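Probable ABC transporter extracellular-binding protein yckB (Bacillus subtilis, PDB 2IEE) probably serves as the extracellular solute-binding lipoprotein of a binding-protein-dependent ABC transport system. Local coordinates at residues I23-S28 with V65-M70; Y32-H37 with T47-E52; G132-G137 with R173-L178; R117-S122 with D193-I198; I91-D96 with K208-M213. All coordinates share one frame; numbering follows the deposited sequence.

Contact 1: I23-S28 with V65-M70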
# COMPACT_ATOMS: atom_id res chain seq x y z
N ILE A 23 -22.50 -2.97 2.02
CA ILE A 23 -21.56 -2.34 2.94
C ILE A 23 -20.94 -1.16 2.22
O ILE A 23 -20.49 -1.30 1.08
CB ILE A 23 -20.45 -3.33 3.37
CG1 ILE A 23 -19.47 -2.63 4.32
CG2 ILE A 23 -19.71 -3.85 2.15
CD1 ILE A 23 -18.46 -3.57 4.93
N VAL A 24 -20.94 -0.00 2.87
CA VAL A 24 -20.38 1.21 2.28
C VAL A 24 -18.91 1.30 2.67
O VAL A 24 -18.58 1.29 3.86
CB VAL A 24 -21.13 2.46 2.79
CG1 VAL A 24 -20.65 3.69 2.06
CG2 VAL A 24 -22.62 2.28 2.58
N VAL A 25 -18.03 1.40 1.68
CA VAL A 25 -16.60 1.45 1.96
C VAL A 25 -15.90 2.61 1.27
O VAL A 25 -16.04 2.82 0.06
CB VAL A 25 -15.90 0.14 1.54
CG1 VAL A 25 -14.46 0.13 2.02
CG2 VAL A 25 -16.65 -1.06 2.10
N ALA A 26 -15.14 3.37 2.05
CA ALA A 26 -14.40 4.50 1.51
C ALA A 26 -13.04 4.04 1.02
O ALA A 26 -12.41 3.17 1.62
CB ALA A 26 -14.23 5.58 2.58
N THR A 27 -12.61 4.63 -0.09
CA THR A 27 -11.32 4.33 -0.68
C THR A 27 -10.99 5.51 -1.59
O THR A 27 -11.90 6.26 -1.97
CB THR A 27 -11.36 3.02 -1.50
OG1 THR A 27 -10.02 2.66 -1.88
CG2 THR A 27 -12.20 3.20 -2.75
N SER A 28 -9.72 5.69 -1.92
CA SER A 28 -9.32 6.82 -2.74
C SER A 28 -9.37 6.60 -4.24
O SER A 28 -9.83 7.46 -4.99
CB SER A 28 -7.91 7.28 -2.34
OG SER A 28 -6.95 6.28 -2.64
N VAL A 65 -20.94 -4.26 -2.36
CA VAL A 65 -20.13 -3.19 -1.83
C VAL A 65 -20.40 -1.86 -2.51
O VAL A 65 -20.52 -1.79 -3.73
CB VAL A 65 -18.63 -3.49 -1.97
CG1 VAL A 65 -17.81 -2.41 -1.28
CG2 VAL A 65 -18.32 -4.86 -1.40
N GLU A 66 -20.51 -0.81 -1.71
CA GLU A 66 -20.74 0.51 -2.24
C GLU A 66 -19.47 1.31 -1.92
O GLU A 66 -19.28 1.75 -0.79
CB GLU A 66 -21.95 1.16 -1.57
CG GLU A 66 -22.52 2.32 -2.35
CD GLU A 66 -23.69 2.97 -1.64
OE1 GLU A 66 -24.57 2.22 -1.15
OE2 GLU A 66 -23.73 4.22 -1.57
N PHE A 67 -18.61 1.46 -2.91
CA PHE A 67 -17.37 2.19 -2.73
C PHE A 67 -17.55 3.69 -2.87
O PHE A 67 -17.98 4.18 -3.91
CB PHE A 67 -16.32 1.70 -3.73
CG PHE A 67 -15.71 0.37 -3.37
CD1 PHE A 67 -14.86 0.25 -2.28
CD2 PHE A 67 -16.00 -0.77 -4.12
CE1 PHE A 67 -14.30 -0.99 -1.94
CE2 PHE A 67 -15.45 -2.01 -3.79
CZ PHE A 67 -14.60 -2.12 -2.70
N LYS A 68 -17.21 4.42 -1.82
CA LYS A 68 -17.30 5.87 -1.82
C LYS A 68 -15.89 6.40 -1.96
O LYS A 68 -15.06 6.24 -1.06
CB LYS A 68 -17.93 6.37 -0.52
CG LYS A 68 -19.40 6.05 -0.35
CD LYS A 68 -20.24 6.66 -1.47
CE LYS A 68 -21.72 6.37 -1.27
NZ LYS A 68 -22.55 6.88 -2.40
N GLU A 69 -15.62 7.03 -3.10
CA GLU A 69 -14.30 7.58 -3.37
C GLU A 69 -14.15 8.96 -2.74
O GLU A 69 -14.99 9.83 -2.92
CB GLU A 69 -14.09 7.67 -4.87
CG GLU A 69 -14.10 6.31 -5.54
CD GLU A 69 -13.98 6.40 -7.04
OE1 GLU A 69 -13.16 7.21 -7.52
OE2 GLU A 69 -14.69 5.66 -7.75
N MSE A 70 -13.06 9.13 -1.99
CA MSE A 70 -12.77 10.39 -1.32
C MSE A 70 -11.29 10.44 -0.92
O MSE A 70 -10.61 9.42 -0.91
CB MSE A 70 -13.64 10.53 -0.06
CG MSE A 70 -13.42 9.41 0.95
SE MSE A 70 -14.49 9.58 2.56
CE MSE A 70 -16.15 8.85 1.88
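Val25 and Phe67 lie side by side on one face of a parallel strand pair, their side chains pointing the same way. CB of Val25 sits 4.0 Å from CD1 of Phe67. With CG anti to its own carbonyl carbon (chi1 -76°), the Phe67 ring comes to lie beside Val25. CG1 of Val65 covers one face of that ring toward the rim, and CG2 of Thr27 approaches it obliquely. Val65 also runs alongside Ile23, with a gap of 3.9 Å between the two CG2 atoms. Helix 49-60 packs on this face through Val51, Arg55 and Ala58.

The other face carries Val24, Ala26, Glu66 and Lys68. CG1 of Val24 crosses the lysine stem at an angle, 3.6 Å from CG of Lys68. The lysine then leads away, and its NZ forms a salt bridge to OE2 of Glu66 at 3.0 Å. The selenomethionine Met70 folds its methyl CE back to CB of Ala26.

Five backbone bonds join the strands, the shortest from Lys68 N to Val25 O at 2.7 Å. OG1 of Thr27 is hydrogen-bonded to OG of Ser35 and to O of Ala88. The strands belong to the parallel sheet of one lobe of the solute-binding fold. The chemistry implies a two-sided pair: a mainly apolar face on which helix 49-60 packs, with polar Thr27 and Glu69 at its far end, and a face where aliphatic contacts lie beside paired charges.

Contact 2: Y32-H37 with T47-E52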
# COMPACT_ATOMS: atom_id res chain seq x y z
N TYR A 32 -2.42 3.10 -7.15
CA TYR A 32 -2.13 1.93 -7.95
C TYR A 32 -1.07 1.12 -7.20
O TYR A 32 -0.14 1.69 -6.64
CB TYR A 32 -1.59 2.36 -9.31
CG TYR A 32 -1.11 1.21 -10.17
CD1 TYR A 32 -2.01 0.39 -10.83
CD2 TYR A 32 0.25 0.94 -10.29
CE1 TYR A 32 -1.56 -0.69 -11.61
CE2 TYR A 32 0.71 -0.12 -11.05
CZ TYR A 32 -0.20 -0.93 -11.70
OH TYR A 32 0.26 -2.00 -12.43
N PRO A 33 -1.19 -0.22 -7.17
CA PRO A 33 -2.21 -1.08 -7.77
C PRO A 33 -3.19 -1.66 -6.73
O PRO A 33 -3.70 -2.77 -6.90
CB PRO A 33 -1.36 -2.18 -8.38
CG PRO A 33 -0.38 -2.43 -7.25
CD PRO A 33 -0.01 -1.02 -6.78
N THR A 34 -3.45 -0.92 -5.66
CA THR A 34 -4.34 -1.44 -4.63
C THR A 34 -5.75 -0.84 -4.66
O THR A 34 -6.72 -1.47 -4.25
CB THR A 34 -3.72 -1.25 -3.24
OG1 THR A 34 -4.35 -2.14 -2.31
CG2 THR A 34 -3.89 0.18 -2.76
N SER A 35 -5.85 0.40 -5.14
CA SER A 35 -7.13 1.08 -5.26
C SER A 35 -6.98 2.13 -6.36
O SER A 35 -6.44 3.21 -6.13
CB SER A 35 -7.51 1.76 -3.94
OG SER A 35 -8.73 2.47 -4.08
N TYR A 36 -7.45 1.80 -7.56
CA TYR A 36 -7.34 2.71 -8.69
C TYR A 36 -8.41 2.37 -9.72
O TYR A 36 -9.19 1.45 -9.53
CB TYR A 36 -5.96 2.60 -9.34
CG TYR A 36 -5.71 1.25 -9.99
CD1 TYR A 36 -5.45 0.12 -9.22
CD2 TYR A 36 -5.77 1.11 -11.37
CE1 TYR A 36 -5.27 -1.13 -9.81
CE2 TYR A 36 -5.60 -0.13 -11.98
CZ TYR A 36 -5.35 -1.24 -11.19
OH TYR A 36 -5.18 -2.46 -11.80
N HIS A 37 -8.43 3.11 -10.82
CA HIS A 37 -9.40 2.86 -11.87
C HIS A 37 -8.73 2.22 -13.09
O HIS A 37 -7.66 2.66 -13.53
CB HIS A 37 -10.10 4.16 -12.29
CG HIS A 37 -10.82 4.85 -11.18
ND1 HIS A 37 -10.22 5.80 -10.38
CD2 HIS A 37 -12.09 4.73 -10.73
CE1 HIS A 37 -11.09 6.23 -9.48
NE2 HIS A 37 -12.23 5.59 -9.67
N THR A 47 -10.87 -0.63 -9.03
CA THR A 47 -10.35 -1.96 -8.78
C THR A 47 -9.07 -1.89 -7.96
O THR A 47 -8.84 -0.90 -7.27
CB THR A 47 -10.12 -2.70 -10.13
OG1 THR A 47 -9.68 -4.04 -9.88
CG2 THR A 47 -9.10 -1.96 -10.96
N GLY A 48 -8.23 -2.92 -8.03
CA GLY A 48 -7.00 -2.91 -7.27
C GLY A 48 -7.00 -3.98 -6.19
O GLY A 48 -8.06 -4.43 -5.76
N TYR A 49 -5.81 -4.39 -5.75
CA TYR A 49 -5.71 -5.44 -4.74
C TYR A 49 -6.67 -5.31 -3.55
O TYR A 49 -7.50 -6.19 -3.33
CB TYR A 49 -4.27 -5.55 -4.22
CG TYR A 49 -4.14 -6.58 -3.13
CD1 TYR A 49 -4.33 -7.94 -3.39
CD2 TYR A 49 -3.86 -6.20 -1.82
CE1 TYR A 49 -4.27 -8.88 -2.37
CE2 TYR A 49 -3.79 -7.13 -0.80
CZ TYR A 49 -3.99 -8.46 -1.07
OH TYR A 49 -3.93 -9.38 -0.05
N GLU A 50 -6.55 -4.23 -2.78
CA GLU A 50 -7.39 -4.04 -1.60
C GLU A 50 -8.88 -3.94 -1.93
O GLU A 50 -9.72 -4.50 -1.23
CB GLU A 50 -6.93 -2.79 -0.82
CG GLU A 50 -7.71 -2.58 0.48
CD GLU A 50 -7.14 -1.48 1.36
OE1 GLU A 50 -6.42 -0.60 0.83
OE2 GLU A 50 -7.42 -1.48 2.57
N VAL A 51 -9.20 -3.23 -3.00
CA VAL A 51 -10.59 -3.08 -3.43
C VAL A 51 -11.19 -4.45 -3.72
O VAL A 51 -12.29 -4.76 -3.26
CB VAL A 51 -10.68 -2.19 -4.69
CG1 VAL A 51 -12.05 -2.28 -5.33
CG2 VAL A 51 -10.38 -0.75 -4.32
N GLU A 52 -10.46 -5.29 -4.45
CA GLU A 52 -10.96 -6.61 -4.79
C GLU A 52 -11.04 -7.51 -3.56
O GLU A 52 -11.94 -8.34 -3.46
CB GLU A 52 -10.09 -7.26 -5.88
CG GLU A 52 -10.09 -6.54 -7.23
CD GLU A 52 -11.49 -6.28 -7.78
OE1 GLU A 52 -12.38 -7.13 -7.58
OE2 GLU A 52 -11.68 -5.23 -8.44
O HOH W 1 -3.79 -1.68 0.38
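OG1 of Thr34 is held by two partners: it accepts from Glu50 N at 3.1 Å and donates to a water at 2.8 Å. The same water donates to OE1 of Glu50, so it links the hydroxyl to the carboxylate. The site is the start of helix 49-60, where Gly48 is the N-cap residue and Thr34 and Ser35 form a classic beta bulge. Thr34 places its hydroxyl trans to the backbone N (chi1 -160°), alongside the Glu50 side chain.

Carbonyls of segment 32-37 take up further N-H groups of the first helical turn. Pro33 has a cis peptide bond before it; its O accepts from Tyr49 N at 2.9 Å, in the carbonyl plane and on a lone pair. Thr34 O takes Val51 N at a longer 3.3 Å. Such acceptors would offset the positive end of the helix. The Glu50 carboxylate also bonds Tyr107 OH and Asp90 N.

Next to the helix start, Tyr36 and Thr47 form an antiparallel hydrogen-bonded pair. Thr47 N meets Tyr36 O at 2.7 Å. CA of Gly48 comes within 3.6 Å of CE1 of Tyr36. OG1 of Thr47 donates to OE2 of Glu52, which also bridges to Arg55. The Tyr36 ring is sandwiched, with Tyr32 CD1 over one face and the methyl CG2 of Thr47 over the other, 4.1 Å from the ring centroid.

Contact 3: G132-G137 with R173-L178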
# COMPACT_ATOMS: atom_id res chain seq x y z
N GLY A 132 24.48 12.64 1.49
CA GLY A 132 25.04 13.32 0.33
C GLY A 132 24.54 12.81 -1.01
O GLY A 132 24.90 13.36 -2.05
N LYS A 133 23.71 11.78 -0.99
CA LYS A 133 23.18 11.23 -2.23
C LYS A 133 21.96 12.01 -2.70
O LYS A 133 21.31 12.69 -1.92
CB LYS A 133 22.80 9.76 -2.04
CG LYS A 133 23.96 8.87 -1.69
CD LYS A 133 24.92 8.68 -2.85
CE LYS A 133 26.05 7.76 -2.45
NZ LYS A 133 26.95 7.45 -3.59
N LYS A 134 21.67 11.90 -3.99
CA LYS A 134 20.52 12.58 -4.56
C LYS A 134 19.31 11.65 -4.51
O LYS A 134 19.24 10.66 -5.24
CB LYS A 134 20.82 13.02 -6.00
CG LYS A 134 21.91 14.10 -6.08
CD LYS A 134 22.30 14.47 -7.50
CE LYS A 134 23.06 13.33 -8.17
NZ LYS A 134 23.59 13.71 -9.51
N ALA A 135 18.37 11.97 -3.62
CA ALA A 135 17.16 11.18 -3.44
C ALA A 135 15.95 11.81 -4.12
O ALA A 135 15.70 13.01 -3.98
CB ALA A 135 16.89 10.97 -1.95
N ALA A 136 15.21 11.00 -4.86
CA ALA A 136 14.04 11.49 -5.58
C ALA A 136 12.77 10.72 -5.22
O ALA A 136 12.83 9.65 -4.60
CB ALA A 136 14.29 11.42 -7.08
N GLY A 137 11.63 11.28 -5.63
CA GLY A 137 10.34 10.67 -5.35
C GLY A 137 9.41 11.70 -4.73
O GLY A 137 9.76 12.87 -4.63
N ARG A 173 21.80 10.86 -13.01
CA ARG A 173 21.35 12.22 -12.71
C ARG A 173 20.89 12.29 -11.25
O ARG A 173 21.00 13.33 -10.60
CB ARG A 173 20.23 12.65 -13.66
CG ARG A 173 20.68 12.76 -15.10
CD ARG A 173 19.65 13.46 -15.99
NE ARG A 173 19.40 14.84 -15.57
CZ ARG A 173 18.29 15.26 -14.99
NH1 ARG A 173 17.30 14.40 -14.75
NH2 ARG A 173 18.16 16.53 -14.62
N THR A 174 20.36 11.17 -10.74
CA THR A 174 19.96 11.06 -9.35
C THR A 174 20.59 9.76 -8.86
O THR A 174 21.16 9.01 -9.66
CB THR A 174 18.43 10.97 -9.15
OG1 THR A 174 17.89 9.93 -9.98
CG2 THR A 174 17.78 12.32 -9.48
N ASP A 175 20.48 9.47 -7.57
CA ASP A 175 21.11 8.26 -7.03
C ASP A 175 20.19 7.20 -6.45
O ASP A 175 20.44 6.00 -6.62
CB ASP A 175 22.10 8.63 -5.94
CG ASP A 175 23.19 9.54 -6.43
OD1 ASP A 175 23.84 9.17 -7.43
OD2 ASP A 175 23.40 10.60 -5.82
N VAL A 176 19.14 7.63 -5.77
CA VAL A 176 18.28 6.67 -5.11
C VAL A 176 16.83 7.12 -5.00
O VAL A 176 16.54 8.32 -4.97
CB VAL A 176 18.84 6.41 -3.69
CG1 VAL A 176 18.83 7.71 -2.90
CG2 VAL A 176 18.05 5.33 -2.97
N ILE A 177 15.93 6.14 -4.96
CA ILE A 177 14.50 6.38 -4.80
C ILE A 177 14.05 5.50 -3.64
O ILE A 177 14.27 4.29 -3.66
CB ILE A 177 13.67 5.93 -6.02
CG1 ILE A 177 14.16 6.63 -7.29
CG2 ILE A 177 12.18 6.27 -5.80
CD1 ILE A 177 14.04 8.12 -7.22
N LEU A 178 13.43 6.11 -2.64
CA LEU A 178 12.94 5.37 -1.48
C LEU A 178 11.42 5.21 -1.62
O LEU A 178 10.71 6.18 -1.83
CB LEU A 178 13.25 6.14 -0.20
CG LEU A 178 14.37 5.61 0.72
CD1 LEU A 178 15.57 5.18 -0.11
CD2 LEU A 178 14.75 6.68 1.73
O HOH W 2 13.90 9.05 -2.21
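Parallel strands 134-136 and 176-180 meet here as neighbours in the mixed sheet of the second lobe of this solute-binding fold. Helices 142-149 and 162-171 lie in the chain between them. Lys134 O is the shared acceptor at the strand entry. It takes Asp175 N at 2.9 Å, in the carbonyl plane and on a lone pair, and Val176 N at 3.1 Å from a tilted position. The Asp175 side chain adds a separate bond, to Lys134 N. With CG anti to its carbonyl carbon (chi1 -59°), Asp175 brings OD2 to 2.8 Å from Lys134 N and uses its anti lone pair in a nearly straight bond of 170°.

The stem of Lys133 crosses the aspartate at about a right angle, while Lys134 crosses it obliquely. The Lys134 chain bends at its third torsion. Its NZ then reaches Arg173 O at 2.8 Å, approaching from above the carbonyl plane. The other carboxylate oxygen, OD1 of Asp175, forms a salt bridge with Arg117. Asp175 thus ties the strand entry to the loop after strand 108-116.

Further along, Ala136 N donates to Val176 O, and CB of Ala135 rests on CG1 of Val176. Then the strands drift apart. A water fills in, donating to Ala136 O at 2.7 Å and accepting from Leu178 N at 3.0 Å.

Contact 4: R117-S122 with D193-I198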
# COMPACT_ATOMS: atom_id res chain seq x y z
N ARG A 117 21.20 2.22 -8.83
CA ARG A 117 21.70 1.72 -10.11
C ARG A 117 22.06 0.24 -10.00
O ARG A 117 22.57 -0.21 -8.98
CB ARG A 117 22.92 2.51 -10.56
CG ARG A 117 22.58 3.83 -11.24
CD ARG A 117 23.84 4.60 -11.62
NE ARG A 117 24.48 5.20 -10.46
CZ ARG A 117 23.96 6.21 -9.77
NH1 ARG A 117 22.79 6.73 -10.11
NH2 ARG A 117 24.62 6.73 -8.73
N LYS A 118 21.81 -0.51 -11.07
CA LYS A 118 22.12 -1.94 -11.09
C LYS A 118 23.63 -2.19 -11.17
O LYS A 118 24.14 -3.13 -10.56
CB LYS A 118 21.43 -2.63 -12.27
CG LYS A 118 21.68 -4.15 -12.32
CD LYS A 118 21.09 -4.78 -13.58
CE LYS A 118 19.57 -4.65 -13.61
NZ LYS A 118 19.01 -5.17 -14.89
N ASP A 119 24.35 -1.34 -11.91
CA ASP A 119 25.79 -1.53 -12.07
C ASP A 119 26.66 -1.21 -10.86
O ASP A 119 27.63 -1.92 -10.61
CB ASP A 119 26.31 -0.77 -13.30
CG ASP A 119 26.08 0.72 -13.21
OD1 ASP A 119 25.52 1.21 -12.21
OD2 ASP A 119 26.46 1.42 -14.17
N ASP A 120 26.35 -0.16 -10.10
CA ASP A 120 27.17 0.15 -8.92
C ASP A 120 26.36 0.41 -7.65
O ASP A 120 26.90 0.87 -6.64
CB ASP A 120 28.08 1.35 -9.20
CG ASP A 120 27.32 2.61 -9.60
OD1 ASP A 120 26.09 2.67 -9.40
OD2 ASP A 120 27.97 3.54 -10.13
N LEU A 121 25.06 0.10 -7.70
CA LEU A 121 24.19 0.30 -6.56
C LEU A 121 24.28 1.73 -6.03
O LEU A 121 24.03 1.98 -4.85
CB LEU A 121 24.55 -0.69 -5.45
CG LEU A 121 24.49 -2.18 -5.85
CD1 LEU A 121 25.12 -3.04 -4.77
CD2 LEU A 121 23.04 -2.59 -6.11
N SER A 122 24.66 2.65 -6.92
CA SER A 122 24.79 4.06 -6.57
C SER A 122 25.75 4.33 -5.41
O SER A 122 25.61 5.32 -4.69
CB SER A 122 23.41 4.66 -6.25
OG SER A 122 22.51 4.48 -7.34
N ASP A 193 15.08 -3.57 -18.54
CA ASP A 193 16.31 -3.28 -19.27
C ASP A 193 17.03 -2.03 -18.75
O ASP A 193 18.15 -1.74 -19.19
CB ASP A 193 15.97 -3.07 -20.74
CG ASP A 193 15.02 -1.91 -20.96
OD1 ASP A 193 14.06 -1.77 -20.17
OD2 ASP A 193 15.23 -1.15 -21.93
N LEU A 194 16.39 -1.31 -17.84
CA LEU A 194 16.96 -0.08 -17.29
C LEU A 194 18.02 -0.39 -16.24
O LEU A 194 17.97 -1.43 -15.58
CB LEU A 194 15.83 0.75 -16.68
CG LEU A 194 15.82 2.26 -16.90
CD1 LEU A 194 16.09 2.60 -18.37
CD2 LEU A 194 14.47 2.80 -16.47
N ASN A 195 18.98 0.51 -16.08
CA ASN A 195 20.04 0.31 -15.10
C ASN A 195 19.57 0.67 -13.70
O ASN A 195 20.05 1.63 -13.10
CB ASN A 195 21.29 1.12 -15.46
CG ASN A 195 22.38 1.00 -14.41
OD1 ASN A 195 22.59 -0.06 -13.83
ND2 ASN A 195 23.09 2.09 -14.18
N ILE A 196 18.63 -0.11 -13.18
CA ILE A 196 18.08 0.09 -11.85
C ILE A 196 17.81 -1.26 -11.21
O ILE A 196 17.67 -2.27 -11.90
CB ILE A 196 16.74 0.86 -11.87
CG1 ILE A 196 15.68 0.04 -12.61
CG2 ILE A 196 16.92 2.23 -12.51
CD1 ILE A 196 14.28 0.65 -12.58
N THR A 197 17.73 -1.28 -9.89
CA THR A 197 17.45 -2.50 -9.16
C THR A 197 17.10 -2.09 -7.75
O THR A 197 17.34 -0.95 -7.35
CB THR A 197 18.68 -3.43 -9.12
OG1 THR A 197 18.33 -4.66 -8.46
CG2 THR A 197 19.82 -2.77 -8.37
N ILE A 198 16.53 -3.01 -6.99
CA ILE A 198 16.18 -2.75 -5.61
C ILE A 198 17.42 -3.13 -4.82
O ILE A 198 17.95 -4.22 -5.00
CB ILE A 198 14.98 -3.61 -5.16
CG1 ILE A 198 13.74 -3.19 -5.96
CG2 ILE A 198 14.76 -3.47 -3.66
CD1 ILE A 198 12.46 -3.92 -5.60
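Asn195 pushes its side-chain amide into the turn formed by 117-122. Its OD1 accepts from Asp119 N at 2.9 Å, in the carbonyl plane and on a lone pair. Lys118 N lies equally near that oxygen, and makes a weak bond to Asn195 O at 3.4 Å. ND2 of Asn195 makes a weak bond to OD1 of Asp119 at 3.2 Å. Here the two side chains cross at about a right angle, with carboxylate and amide planes 76° apart. The amide reaches the turn because CG of Asn195 is trans to the backbone N (chi1 176°). The aliphatic stem of Arg117 passes across it, CG lying 3.5 Å from ND2 of Asn195.

A smaller apolar patch flanks the amide. CG2 of Thr197 touches CA of Lys118 at 3.7 Å and meets CD2 of Leu121 at 3.9 Å. The lysine stem runs over the backbone of Ile196, with CE 3.5 Å from Ile196 O.

Asn195 is itself the centre of an inverse gamma turn. In the second shell, Asp120 OD1 accepts from Ser122 N in an Asx turn, and the same oxygen forms a salt bridge with NE of Arg117. OG of Ser122 lies over the centre of one guanidinium face. Beyond the turn, Arg117 reaches Asp175 and the carbonyls of Val169 and Thr174. The chemistry implies that an amide, only weakly bonded to the carboxylate, does much of the polar joining between a charged surface turn and the chain entering strand 197-214.

Contact 5: I91-D96 with K208-M213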
# COMPACT_ATOMS: atom_id res chain seq x y z
N ILE A 91 -4.25 1.72 4.68
CA ILE A 91 -4.03 2.31 5.99
C ILE A 91 -3.27 1.36 6.92
O ILE A 91 -3.70 0.24 7.18
CB ILE A 91 -5.37 2.69 6.63
CG1 ILE A 91 -6.14 3.60 5.66
CG2 ILE A 91 -5.14 3.41 7.95
CD1 ILE A 91 -7.55 3.91 6.09
N ASP A 92 -2.13 1.83 7.42
CA ASP A 92 -1.30 1.01 8.30
C ASP A 92 -1.96 0.75 9.64
O ASP A 92 -2.72 1.57 10.16
CB ASP A 92 0.06 1.66 8.55
CG ASP A 92 0.84 1.93 7.27
OD1 ASP A 92 0.79 1.10 6.34
OD2 ASP A 92 1.52 2.98 7.20
N VAL A 93 -1.68 -0.42 10.19
CA VAL A 93 -2.19 -0.78 11.50
C VAL A 93 -1.15 -0.19 12.44
O VAL A 93 0.03 -0.47 12.31
CB VAL A 93 -2.22 -2.31 11.70
CG1 VAL A 93 -2.73 -2.62 13.10
CG2 VAL A 93 -3.09 -2.96 10.65
N THR A 94 -1.59 0.66 13.37
CA THR A 94 -0.68 1.26 14.34
C THR A 94 -1.38 1.19 15.70
O THR A 94 -2.60 1.17 15.76
CB THR A 94 -0.36 2.73 14.03
OG1 THR A 94 -1.53 3.53 14.25
CG2 THR A 94 0.11 2.88 12.58
N LYS A 95 -0.59 1.16 16.77
CA LYS A 95 -1.16 1.10 18.10
C LYS A 95 -2.05 2.30 18.37
O LYS A 95 -3.12 2.16 18.97
CB LYS A 95 -0.05 1.02 19.16
CG LYS A 95 0.36 -0.40 19.48
CD LYS A 95 1.36 -0.44 20.62
CE LYS A 95 1.41 -1.83 21.23
NZ LYS A 95 0.09 -2.19 21.81
N ASP A 96 -1.62 3.47 17.91
CA ASP A 96 -2.40 4.69 18.10
C ASP A 96 -3.78 4.55 17.48
O ASP A 96 -4.79 4.84 18.12
CB ASP A 96 -1.66 5.88 17.48
CG ASP A 96 -2.50 7.14 17.49
OD1 ASP A 96 -2.87 7.60 18.59
OD2 ASP A 96 -2.78 7.67 16.40
N LYS A 208 1.91 -2.94 7.84
CA LYS A 208 0.83 -3.82 7.41
C LYS A 208 -0.45 -3.02 7.30
O LYS A 208 -0.66 -2.05 8.04
CB LYS A 208 0.66 -4.98 8.40
CG LYS A 208 0.38 -4.59 9.85
CD LYS A 208 0.44 -5.83 10.74
CE LYS A 208 0.35 -5.50 12.22
NZ LYS A 208 0.48 -6.73 13.06
N GLN A 209 -1.31 -3.42 6.37
CA GLN A 209 -2.58 -2.73 6.14
C GLN A 209 -3.79 -3.63 6.36
O GLN A 209 -3.73 -4.85 6.16
CB GLN A 209 -2.62 -2.15 4.73
CG GLN A 209 -1.52 -1.16 4.41
CD GLN A 209 -0.16 -1.81 4.34
OE1 GLN A 209 0.03 -2.78 3.62
NE2 GLN A 209 0.80 -1.27 5.09
N ALA A 210 -4.89 -3.03 6.77
CA ALA A 210 -6.11 -3.77 7.03
C ALA A 210 -7.32 -2.86 6.87
O ALA A 210 -7.17 -1.65 6.70
CB ALA A 210 -6.08 -4.34 8.46
N LEU A 211 -8.51 -3.45 6.94
CA LEU A 211 -9.74 -2.70 6.82
C LEU A 211 -10.02 -1.93 8.12
O LEU A 211 -9.91 -2.49 9.21
CB LEU A 211 -10.91 -3.63 6.52
CG LEU A 211 -12.23 -2.92 6.21
CD1 LEU A 211 -12.13 -2.23 4.85
CD2 LEU A 211 -13.37 -3.94 6.23
N VAL A 212 -10.38 -0.67 7.99
CA VAL A 212 -10.65 0.18 9.15
C VAL A 212 -12.14 0.40 9.37
O VAL A 212 -12.87 0.79 8.46
CB VAL A 212 -9.98 1.56 8.99
CG1 VAL A 212 -10.04 2.31 10.31
CG2 VAL A 212 -8.54 1.40 8.52
N MSE A 213 -12.60 0.15 10.59
CA MSE A 213 -14.00 0.38 10.91
C MSE A 213 -14.19 0.90 12.33
O MSE A 213 -13.26 0.87 13.14
CB MSE A 213 -14.83 -0.89 10.65
CG MSE A 213 -14.28 -2.19 11.22
SE MSE A 213 -14.71 -3.79 10.15
CE MSE A 213 -12.92 -4.52 10.11
O HOH W 3 -6.77 0.17 4.42
O HOH W 4 1.60 -0.73 9.89
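This is a single backbone bridge, reinforced by side chains and waters, between the loop leading into helix 95-98 and the broken strand 197-214. Asp92 and Gln209 face each other across it. Val93 N donates to Lys208 O at 2.9 Å.

The side chains of Asp92 and Gln209 run alongside each other, pointing the same way. NE2 of Gln209 donates a hydrogen bond to OD1 of Asp92 at 2.7 Å, with the carboxylate oxygen near the amide plane. The carboxylate itself is turned 67° from that plane. A bend at the second torsion of Gln209 (chi2 69°) turns NE2 toward OD1 of Asp92. The two ends of the amide are held by further partners, NE2 by Asn207 and OE1 by Lys108, which is consistent with its orientation, NE2 donating and OE1 accepting.

Apolar contacts flank the bridge. CD1 of Ile91 meets CG2 of Val212 at 3.6 Å, the two side chains at about a right angle. Val93 reaches CB of Ala210 with CG2, and lies against CG of Lys208. One water links Ile91 N to Ala210 O, and another joins Val93 O to Lys208 N.

Thr94 then caps helix 95-98 through Arg97 N. Strand 101-103 lies against the same patch, Phe103 touching Val93, Ala210 and Val212, while helix 218-234 packs on Leu211 and Met213.

In the fold
Contact 2 is nested within the loop closed by contact 1, their centres about 12 Å apart. Thr27 to Ser35 and Glu69 to His37 tie them together, and helix 49-60 leads from one to the other. Contact 1 closes before contacts 3, 4 and 5 open; contact 3 is nested in contact 4, and contact 4 in contact 5. Contacts 3 and 4, centres also about 12 Å apart, are joined through Ser122 to Asp175 and Lys133. Contacts 1 and 4 are the most distant, about 39 Å between centres, on opposite sides of the chain's centre. Contacts 4 and 5 share strand 197-214, which runs from the second lobe to the first. This fits the two-lobed architecture of family 3 solute-binding proteins.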